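Tyrosinase (Aspergillus oryzae, PDB 6JU5) probably oxidises L-tyrosine and L-dopa to L-dopaquinone with molecular oxygen at a dinuclear copper centre. Local coordinates at residues E267-Q272 against R546-Y551; S279-Q284 against G457-E462; L283-F288 against Q542-L547. The protein carries 1 engineered substitution. All blocks are in the same frame, centred on the assembly; numbering follows the deposited sequence.

Interaction 1 of 3, residues E267-Q272 against R546-Y551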
loop_
_atom_site.group_PDB
_atom_site.type_symbol
_atom_site.label_atom_id
_atom_site.label_comp_id
_atom_site.label_asym_id
_atom_site.label_seq_id
_atom_site.Cartn_x
_atom_site.Cartn_y
_atom_site.Cartn_z
ATOM N N GLU B 267 2.588 -14.309 10.212
ATOM C CA GLU B 267 3.726 -14.420 11.116
ATOM C C GLU B 267 3.988 -15.870 11.501
ATOM O O GLU B 267 3.059 -16.646 11.733
ATOM C CB GLU B 267 3.460 -13.595 12.377
ATOM C CG GLU B 267 4.698 -13.481 13.278
ATOM C CD GLU B 267 4.612 -12.238 14.141
ATOM O OE1 GLU B 267 5.027 -11.149 13.675
ATOM O OE2 GLU B 267 4.100 -12.351 15.269
ATOM N N HIS B 268 5.276 -16.206 11.491
ATOM C CA HIS B 268 5.732 -17.524 11.919
ATOM C C HIS B 268 7.191 -17.407 12.326
ATOM O O HIS B 268 7.790 -16.341 12.126
ATOM C CB HIS B 268 5.537 -18.548 10.809
ATOM C CG HIS B 268 6.239 -18.239 9.534
ATOM N ND1 HIS B 268 7.602 -18.164 9.392
ATOM C CD2 HIS B 268 5.720 -18.018 8.288
ATOM C CE1 HIS B 268 7.894 -17.893 8.125
ATOM N NE2 HIS B 268 6.772 -17.794 7.431
ATOM N N PRO B 269 7.760 -18.441 12.933
ATOM C CA PRO B 269 9.175 -18.362 13.330
ATOM C C PRO B 269 10.090 -18.025 12.160
ATOM O O PRO B 269 9.835 -18.461 11.030
ATOM C CB PRO B 269 9.451 -19.777 13.850
ATOM C CG PRO B 269 8.129 -20.198 14.419
ATOM C CD PRO B 269 7.135 -19.683 13.405
ATOM N N TRP B 270 11.136 -17.260 12.447
ATOM C CA TRP B 270 12.127 -16.862 11.454
ATOM C C TRP B 270 12.743 -18.055 10.734
ATOM O O TRP B 270 13.009 -17.990 9.522
ATOM C CB TRP B 270 13.196 -16.024 12.148
ATOM C CG TRP B 270 14.496 -15.837 11.427
ATOM C CD1 TRP B 270 14.797 -14.804 10.574
ATOM C CD2 TRP B 270 15.658 -16.668 11.505
ATOM N NE1 TRP B 270 16.084 -14.960 10.099
ATOM C CE2 TRP B 270 16.624 -16.084 10.656
ATOM C CE3 TRP B 270 15.987 -17.850 12.191
ATOM C CZ2 TRP B 270 17.881 -16.649 10.496
ATOM C CZ3 TRP B 270 17.243 -18.406 12.021
ATOM C CH2 TRP B 270 18.177 -17.801 11.176
ATOM N N TYR B 271 13.032 -19.157 11.447
ATOM C CA TYR B 271 13.792 -20.240 10.827
ATOM C C TYR B 271 13.015 -20.848 9.666
ATOM O O TYR B 271 13.609 -21.460 8.765
ATOM C CB TYR B 271 14.203 -21.331 11.854
ATOM C CG TYR B 271 13.086 -22.346 11.988
ATOM C CD1 TYR B 271 13.029 -23.456 11.143
ATOM C CD2 TYR B 271 12.090 -22.161 12.930
ATOM C CE1 TYR B 271 11.999 -24.374 11.273
ATOM C CE2 TYR B 271 11.045 -23.061 13.048
ATOM C CZ TYR B 271 11.009 -24.162 12.224
ATOM O OH TYR B 271 9.949 -25.031 12.351
ATOM N N GLN B 272 11.688 -20.672 9.656
ATOM C CA GLN B 272 10.887 -21.300 8.605
ATOM C C GLN B 272 11.031 -20.601 7.264
ATOM O O GLN B 272 10.480 -21.076 6.273
ATOM C CB GLN B 272 9.400 -21.362 8.988
ATOM C CG GLN B 272 9.145 -22.355 10.119
ATOM C CD GLN B 272 7.743 -22.246 10.681
ATOM O OE1 GLN B 272 6.927 -21.500 10.152
ATOM N NE2 GLN B 272 7.459 -23.005 11.735
ATOM N N ARG B 546 6.570 -25.440 19.550
ATOM C CA ARG B 546 7.068 -26.779 19.250
ATOM C C ARG B 546 8.092 -26.758 18.130
ATOM O O ARG B 546 9.169 -27.342 18.258
ATOM C CB ARG B 546 5.914 -27.698 18.844
ATOM C CG ARG B 546 6.304 -29.161 18.782
ATOM C CD ARG B 546 6.921 -29.572 17.449
ATOM N NE ARG B 546 7.410 -30.949 17.631
ATOM C CZ ARG B 546 8.563 -31.225 18.244
ATOM N NH1 ARG B 546 9.346 -30.252 18.703
ATOM N NH2 ARG B 546 8.920 -32.491 18.383
ATOM N N LEU B 547 7.723 -26.115 17.025
ATOM C CA LEU B 547 8.594 -26.169 15.840
ATOM C C LEU B 547 9.851 -25.350 16.052
ATOM O O LEU B 547 10.961 -25.777 15.694
ATOM C CB LEU B 547 7.814 -25.756 14.597
ATOM C CG LEU B 547 6.648 -26.668 14.183
ATOM C CD1 LEU B 547 5.851 -26.021 13.050
ATOM C CD2 LEU B 547 7.159 -28.036 13.752
ATOM N N ALA B 548 9.727 -24.161 16.642
ATOM C CA ALA B 548 10.891 -23.322 16.877
ATOM C C ALA B 548 11.862 -23.993 17.834
ATOM O O ALA B 548 13.076 -23.827 17.684
ATOM C CB ALA B 548 10.486 -21.967 17.432
ATOM N N VAL B 549 11.360 -24.718 18.838
ATOM C CA VAL B 549 12.256 -25.464 19.731
ATOM C C VAL B 549 13.007 -26.544 18.968
ATOM O O VAL B 549 14.198 -26.760 19.219
ATOM C CB VAL B 549 11.512 -26.105 20.925
ATOM C CG1 VAL B 549 12.402 -27.085 21.690
ATOM C CG2 VAL B 549 11.035 -25.002 21.860
ATOM N N HIS B 550 12.313 -27.239 18.060
ATOM C CA HIS B 550 13.020 -28.281 17.308
ATOM C C HIS B 550 14.193 -27.690 16.535
ATOM O O HIS B 550 15.304 -28.222 16.586
ATOM C CB HIS B 550 12.045 -28.974 16.339
ATOM C CG HIS B 550 12.775 -29.866 15.378
ATOM N ND1 HIS B 550 13.131 -31.166 15.675
ATOM C CD2 HIS B 550 13.238 -29.626 14.126
ATOM C CE1 HIS B 550 13.768 -31.686 14.636
ATOM N NE2 HIS B 550 13.850 -30.773 13.676
ATOM N N TYR B 551 13.931 -26.603 15.799
ATOM C CA TYR B 551 15.000 -25.966 15.042
ATOM C C TYR B 551 16.164 -25.563 15.935
ATOM O O TYR B 551 17.339 -25.808 15.640
ATOM C CB TYR B 551 14.468 -24.744 14.274
ATOM C CG TYR B 551 15.603 -24.050 13.537
ATOM C CD1 TYR B 551 16.043 -24.563 12.326
ATOM C CD2 TYR B 551 16.236 -22.944 14.070
ATOM C CE1 TYR B 551 17.082 -23.944 11.651
ATOM C CE2 TYR B 551 17.283 -22.325 13.402
ATOM C CZ TYR B 551 17.700 -22.840 12.187
ATOM O OH TYR B 551 18.745 -22.261 11.495
#
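The rings of Tyr271 and Tyr551 face each other with planes only 13° apart, yet they are slid so far that each covers the other's CB rather than its ring. Tyr551 CB sits over the middle of one Tyr271 face, 3.6 Å from the centroid of that ring. Reciprocally, Tyr271 CB stands 3.4 Å from the centroid of the Tyr551 ring, so two CH-pi contacts flank a nearly parallel pair that barely overlaps. The opposite face of Tyr271 carries Gln272 CG, offset toward the rim. At the edge of the Trp270 indole, near its plane, CZ3 meets Tyr551 CE2 at 4.2 Å. Trp277 adds edge-to-face contacts to both tyrosines.

The contact joins a loop of the central copper-binding domain, turning through the 3-10 segment 270-272, to the first turns of helix 546-555 in the C-terminal domain that the pro-enzyme retains. Tyr551 has CG anti to its backbone N (chi1 177°), whereas the Tyr271 ring stands between backbone N and carbonyl carbon (chi1 87°); with these torsions the two side chains lie antiparallel. The phenol end of Tyr271 reaches one turn back along the helix, with OH 3.2 Å from Leu547 CB. Gln272 NE2 donates to Tyr271 OH at 3.3 Å, with the hydroxyl oxygen close to the amide plane, while Gln272 OE1 accepts from Val280 N. Nearby, Pro269 CG rests against Ala548 CB at 4.2 Å.

Interaction 2 of 3, residues S279-Q284 against G457-E462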
loop_
_atom_site.group_PDB
_atom_site.type_symbol
_atom_site.label_atom_id
_atom_site.label_comp_id
_atom_site.label_asym_id
_atom_site.label_seq_id
_atom_site.Cartn_x
_atom_site.Cartn_y
_atom_site.Cartn_z
ATOM N N SER B 279 6.735 -24.021 6.583
ATOM C CA SER B 279 6.179 -23.007 7.480
ATOM C C SER B 279 4.745 -23.340 7.891
ATOM O O SER B 279 3.990 -24.014 7.189
ATOM C CB SER B 279 6.231 -21.604 6.863
ATOM O OG SER B 279 5.301 -21.490 5.815
ATOM N N VAL B 280 4.367 -22.832 9.064
ATOM C CA VAL B 280 2.993 -22.918 9.555
ATOM C C VAL B 280 2.590 -21.549 10.075
ATOM O O VAL B 280 3.368 -21.014 10.874
ATOM C CB VAL B 280 2.885 -23.934 10.715
ATOM C CG1 VAL B 280 1.454 -23.931 11.247
ATOM C CG2 VAL B 280 3.299 -25.349 10.303
ATOM N N PRO B 281 1.474 -20.936 9.672
ATOM C CA PRO B 281 1.120 -19.618 10.229
ATOM C C PRO B 281 0.765 -19.729 11.706
ATOM O O PRO B 281 -0.113 -20.510 12.076
ATOM C CB PRO B 281 -0.120 -19.195 9.450
ATOM C CG PRO B 281 -0.237 -20.148 8.309
ATOM C CD PRO B 281 0.469 -21.411 8.713
ATOM N N THR B 282 1.470 -18.979 12.539
ATOM C CA THR B 282 1.226 -19.031 13.977
ATOM C C THR B 282 -0.227 -18.735 14.290
ATOM O O THR B 282 -0.793 -19.376 15.178
ATOM C CB THR B 282 2.173 -18.019 14.658
ATOM O OG1 THR B 282 3.508 -18.533 14.475
ATOM C CG2 THR B 282 1.892 -17.895 16.145
ATOM N N LEU B 283 -0.867 -17.830 13.557
ATOM C CA LEU B 283 -2.267 -17.518 13.845
ATOM C C LEU B 283 -3.151 -18.723 13.628
ATOM O O LEU B 283 -4.118 -18.925 14.370
ATOM C CB LEU B 283 -2.709 -16.349 12.959
ATOM C CG LEU B 283 -4.178 -15.925 13.032
ATOM C CD1 LEU B 283 -4.599 -15.591 14.465
ATOM C CD2 LEU B 283 -4.382 -14.739 12.096
ATOM N N GLN B 284 -2.843 -19.533 12.619
ATOM C CA GLN B 284 -3.697 -20.714 12.396
ATOM C C GLN B 284 -3.445 -21.779 13.462
ATOM O O GLN B 284 -4.418 -22.385 13.926
ATOM C CB GLN B 284 -3.484 -21.274 10.999
ATOM C CG GLN B 284 -4.538 -22.293 10.594
ATOM C CD GLN B 284 -4.311 -22.829 9.203
ATOM O OE1 GLN B 284 -3.496 -23.735 8.995
ATOM N NE2 GLN B 284 -5.023 -22.229 8.254
ATOM N N GLY B 457 -6.655 -27.190 11.168
ATOM C CA GLY B 457 -5.693 -28.130 11.730
ATOM C C GLY B 457 -4.789 -28.818 10.727
ATOM O O GLY B 457 -3.802 -29.456 11.113
ATOM N N GLN B 458 -5.084 -28.731 9.433
ATOM C CA GLN B 458 -4.376 -29.563 8.472
ATOM C C GLN B 458 -2.904 -29.246 8.374
ATOM O O GLN B 458 -2.018 -30.108 8.386
ATOM C CB GLN B 458 -5.092 -29.403 7.112
ATOM C CG GLN B 458 -6.479 -30.052 7.137
ATOM C CD GLN B 458 -7.091 -30.208 5.763
ATOM O OE1 GLN B 458 -6.610 -31.014 4.961
ATOM N NE2 GLN B 458 -8.150 -29.469 5.457
ATOM N N ARG B 459 -2.554 -27.965 8.262
ATOM C CA ARG B 459 -1.145 -27.628 8.042
ATOM C C ARG B 459 -0.321 -27.881 9.292
ATOM O O ARG B 459 0.787 -28.424 9.225
ATOM C CB ARG B 459 -1.095 -26.172 7.574
ATOM C CG ARG B 459 0.304 -25.667 7.287
ATOM C CD ARG B 459 0.953 -26.532 6.206
ATOM N NE ARG B 459 2.266 -25.960 5.906
ATOM C CZ ARG B 459 3.126 -26.446 5.026
ATOM N NH1 ARG B 459 4.283 -25.834 4.849
ATOM N NH2 ARG B 459 2.819 -27.543 4.350
ATOM N N THR B 460 -0.874 -27.518 10.454
ATOM C CA THR B 460 -0.201 -27.788 11.724
ATOM C C THR B 460 0.118 -29.270 11.850
ATOM O O THR B 460 1.261 -29.645 12.131
ATOM C CB THR B 460 -1.035 -27.289 12.919
ATOM O OG1 THR B 460 -1.190 -25.853 12.850
ATOM C CG2 THR B 460 -0.345 -27.578 14.241
ATOM N N LYS B 461 -0.889 -30.112 11.621
ATOM C CA LYS B 461 -0.677 -31.550 11.761
ATOM C C LYS B 461 0.316 -32.072 10.729
ATOM O O LYS B 461 1.135 -32.921 11.069
ATOM C CB LYS B 461 -2.018 -32.289 11.663
ATOM C CG LYS B 461 -2.948 -31.965 12.830
ATOM C CD LYS B 461 -4.070 -32.988 12.949
ATOM C CE LYS B 461 -5.347 -32.512 12.280
ATOM N NZ LYS B 461 -6.521 -33.339 12.676
ATOM N N GLU B 462 0.254 -31.556 9.507
ATOM C CA GLU B 462 1.146 -31.976 8.422
ATOM C C GLU B 462 2.606 -31.743 8.796
ATOM O O GLU B 462 3.484 -32.566 8.524
ATOM C CB GLU B 462 0.774 -31.197 7.166
ATOM C CG GLU B 462 1.503 -31.531 5.874
ATOM C CD GLU B 462 0.892 -30.752 4.715
ATOM O OE1 GLU B 462 0.581 -29.557 4.911
ATOM O OE2 GLU B 462 0.697 -31.336 3.630
HETATM O O HOH W 1 -3.007 -25.580 10.849
HETATM O O HOH W 2 -4.691 -25.980 7.746
#
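Arg459 reaches from helix 458-464 to the backbone of Ser279, and its side chain can be traced atom by atom. CB lies 3.7 Å from Gln284 OE1, whose amide plane is nearly perpendicular to the guanidinium. CG leaves anti to the backbone N, and a bend at chi2 (59°) swings the remainder toward the loop ahead of helix 282-292. CG and CD then pass alongside Ser279 O. NE donates to that oxygen at 2.9 Å, nearly in line with the carbonyl bond, and NH1 donates to it at 3.0 Å, in the carbonyl plane on a lone pair. Both bonds are bent at hydrogen, 148° and 141°, as expected when two nitrogens of one edge share a single acceptor. NH2 forms a salt bridge with Glu462 OE1, met from above the carboxylate plane.

Farther along, Val280 CG1 packs 3.6 Å from Thr460 OG1. Gln284 OE1 accepts from two waters, one accepting from Thr460 N and the other from Arg459 N, while Gln284 NE2 donates to Ala153 O. The waters therefore serve two amides of the first turn of helix 458-464, joining its N-terminal end to helix 282-292 of the central domain. With Ser279 O and Glu462 OE1 both near the guanidinium plane, three nitrogens of Arg459 are engaged and its rotation is fixed; the nearby carboxylate probably offsets the positive charge.

Interaction 3 of 3, residues L283-F288 against Q542-L547; sequences LQDMTF and QLPARL
Two torsion patterns on neighbouring residues of helix 282-292 bring Asp285 and Met286 to the same proline. Asp285 has CG anti to its backbone N (chi1 -173°), which lays the carboxylate alongside the Pro544 ring. Met286 keeps CG beside the backbone N, runs extended through chi2 and bends at chi3 (87°), carrying its methyl toward the strand. The contact is a helix packed against a strand end: residues 283-288 belong to the central domain, residues 542-544 to the last part of strand 538-544 in the mixed sheet built largely from the C-terminal domain. The axes of these short segments approach to 8.5 Å at an angle of 115°, so the strand traverses the helix, and the meeting falls at the C-terminal end of the strand, where Ala545 takes the N-cap position of helix 546-555.

Asp285 and Pro544 lie side by side, pointing opposite ways. Pro544 CB lies 3.6 Å from Asp285 OD2, and Pro544 CG lies 3.7 Å from Asp285 CG. The carboxylate nevertheless finds its polar partners elsewhere: OD2 is hydrogen-bonded to Tyr464 OH, and OD1 forms a salt bridge with Arg289 NE. Both oxygens of this buried group are thereby engaged, which would favour its charged form.

Met286 runs roughly perpendicular to the proline, with CG 3.8 Å from Pro544 CD. Its side chain also touches Ile331 of helix 328-340 and is about 9 Å from that of the copper ligand His332. Met286 SD reaches Leu543 CD2 at 4.3 Å, and beyond it the methyl CE ends 3.4 Å from Gln542 O.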
loop_
_atom_site.group_PDB
_atom_site.type_symbol
_atom_site.label_atom_id
_atom_site.label_comp_id
_atom_site.label_asym_id
_atom_site.label_seq_id
_atom_site.Cartn_x
_atom_site.Cartn_y
_atom_site.Cartn_z
ATOM N N LEU B 283 -0.867 -17.830 13.557
ATOM C CA LEU B 283 -2.267 -17.518 13.845
ATOM C C LEU B 283 -3.151 -18.723 13.628
ATOM O O LEU B 283 -4.118 -18.925 14.370
ATOM C CB LEU B 283 -2.709 -16.349 12.959
ATOM C CG LEU B 283 -4.178 -15.925 13.032
ATOM C CD1 LEU B 283 -4.599 -15.591 14.465
ATOM C CD2 LEU B 283 -4.382 -14.739 12.096
ATOM N N GLN B 284 -2.843 -19.533 12.619
ATOM C CA GLN B 284 -3.697 -20.714 12.396
ATOM C C GLN B 284 -3.445 -21.779 13.462
ATOM O O GLN B 284 -4.418 -22.385 13.926
ATOM C CB GLN B 284 -3.484 -21.274 10.999
ATOM C CG GLN B 284 -4.538 -22.293 10.594
ATOM C CD GLN B 284 -4.311 -22.829 9.203
ATOM O OE1 GLN B 284 -3.496 -23.735 8.995
ATOM N NE2 GLN B 284 -5.023 -22.229 8.254
ATOM N N ASP B 285 -2.191 -21.985 13.836
ATOM C CA ASP B 285 -1.859 -22.917 14.938
ATOM C C ASP B 285 -2.521 -22.459 16.230
ATOM O O ASP B 285 -3.170 -23.251 16.936
ATOM C CB ASP B 285 -0.341 -23.016 15.017
ATOM C CG ASP B 285 0.272 -24.022 15.944
ATOM O OD1 ASP B 285 -0.396 -24.520 16.881
ATOM O OD2 ASP B 285 1.469 -24.359 15.756
ATOM N N MET B 286 -2.417 -21.176 16.594
ATOM C CA MET B 286 -3.095 -20.651 17.779
ATOM C C MET B 286 -4.602 -20.917 17.753
ATOM O O MET B 286 -5.203 -21.292 18.771
ATOM C CB MET B 286 -2.847 -19.130 17.881
ATOM C CG MET B 286 -1.418 -18.795 18.324
ATOM S SD MET B 286 -1.130 -17.001 18.398
ATOM C CE MET B 286 -1.682 -16.663 20.067
ATOM N N THR B 287 -5.234 -20.669 16.614
ATOM C CA THR B 287 -6.694 -20.790 16.524
ATOM C C THR B 287 -7.090 -22.255 16.645
ATOM O O THR B 287 -8.079 -22.601 17.319
ATOM C CB THR B 287 -7.232 -20.126 15.240
ATOM O OG1 THR B 287 -6.909 -18.718 15.249
ATOM C CG2 THR B 287 -8.742 -20.225 15.152
ATOM N N PHE B 288 -6.295 -23.135 16.021
ATOM C CA PHE B 288 -6.584 -24.571 16.103
ATOM C C PHE B 288 -6.429 -25.019 17.542
ATOM O O PHE B 288 -7.282 -25.759 18.058
ATOM C CB PHE B 288 -5.691 -25.318 15.120
ATOM C CG PHE B 288 -5.769 -26.817 15.148
ATOM C CD1 PHE B 288 -6.998 -27.453 15.129
ATOM C CD2 PHE B 288 -4.615 -27.591 15.167
ATOM C CE1 PHE B 288 -7.052 -28.843 15.150
ATOM C CE2 PHE B 288 -4.673 -28.968 15.216
ATOM C CZ PHE B 288 -5.905 -29.614 15.201
ATOM N N GLN B 542 -0.355 -17.077 25.253
ATOM C CA GLN B 542 0.414 -18.299 25.022
ATOM C C GLN B 542 0.856 -18.322 23.562
ATOM O O GLN B 542 0.104 -17.863 22.705
ATOM C CB GLN B 542 -0.427 -19.527 25.358
ATOM C CG GLN B 542 0.331 -20.853 25.419
ATOM C CD GLN B 542 -0.607 -22.038 25.282
ATOM O OE1 GLN B 542 -0.827 -22.518 24.156
ATOM N NE2 GLN B 542 -1.165 -22.512 26.388
ATOM N N LEU B 543 2.051 -18.832 23.287
ATOM C CA LEU B 543 2.484 -19.052 21.905
ATOM C C LEU B 543 2.827 -20.520 21.693
ATOM O O LEU B 543 3.423 -21.163 22.554
ATOM C CB LEU B 543 3.717 -18.215 21.555
ATOM C CG LEU B 543 3.509 -16.703 21.523
ATOM C CD1 LEU B 543 4.846 -15.970 21.498
ATOM C CD2 LEU B 543 2.630 -16.330 20.341
ATOM N N PRO B 544 2.540 -21.048 20.513
ATOM C CA PRO B 544 3.115 -22.351 20.160
ATOM C C PRO B 544 4.635 -22.195 20.118
ATOM O O PRO B 544 5.127 -21.128 19.754
ATOM C CB PRO B 544 2.560 -22.607 18.762
ATOM C CG PRO B 544 1.505 -21.586 18.511
ATOM C CD PRO B 544 1.794 -20.414 19.415
ATOM N N ALA B 545 5.356 -23.228 20.512
ATOM C CA ALA B 545 6.819 -23.199 20.448
ATOM C C ALA B 545 7.422 -24.480 19.906
ATOM O O ALA B 545 8.644 -24.590 19.799
ATOM C CB ALA B 545 7.391 -22.859 21.822
ATOM N N ARG B 546 6.570 -25.440 19.550
ATOM C CA ARG B 546 7.068 -26.779 19.250
ATOM C C ARG B 546 8.092 -26.758 18.130
ATOM O O ARG B 546 9.169 -27.342 18.258
ATOM C CB ARG B 546 5.914 -27.698 18.844
ATOM C CG ARG B 546 6.304 -29.161 18.782
ATOM C CD ARG B 546 6.921 -29.572 17.449
ATOM N NE ARG B 546 7.410 -30.949 17.631
ATOM C CZ ARG B 546 8.563 -31.225 18.244
ATOM N NH1 ARG B 546 9.346 -30.252 18.703
ATOM N NH2 ARG B 546 8.920 -32.491 18.383
ATOM N N LEU B 547 7.723 -26.115 17.025
ATOM C CA LEU B 547 8.594 -26.169 15.840
ATOM C C LEU B 547 9.851 -25.350 16.052
ATOM O O LEU B 547 10.961 -25.777 15.694
ATOM C CB LEU B 547 7.814 -25.756 14.597
ATOM C CG LEU B 547 6.648 -26.668 14.183
ATOM C CD1 LEU B 547 5.851 -26.021 13.050
ATOM C CD2 LEU B 547 7.159 -28.036 13.752
#

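How the interactions relate
After helix 258-265 the chain, followed from the N terminus, lays down residues 267-272, then residues 279-288 leading into helix 282-292. Interaction 2 closes the shortest loop when helix 458-464 arrives, interaction 3 a longer one at the end of strand 538-544, and interaction 1 the longest on the helix that follows. Interaction 2 lies within the loop of interaction 1; interactions 1 and 3 end on the same stretch, sharing Arg546 and Leu547, and 2 and 3 start from the same helix. Between interactions 1 and 2, Glu267 O probably accepts from Thr282 N; between 2 and 3, Val280 CG2 packs against Leu547 CD1. Interactions 1 and 3 tie the central domain to the C-terminal domain; interaction 2 adds helix 458-464.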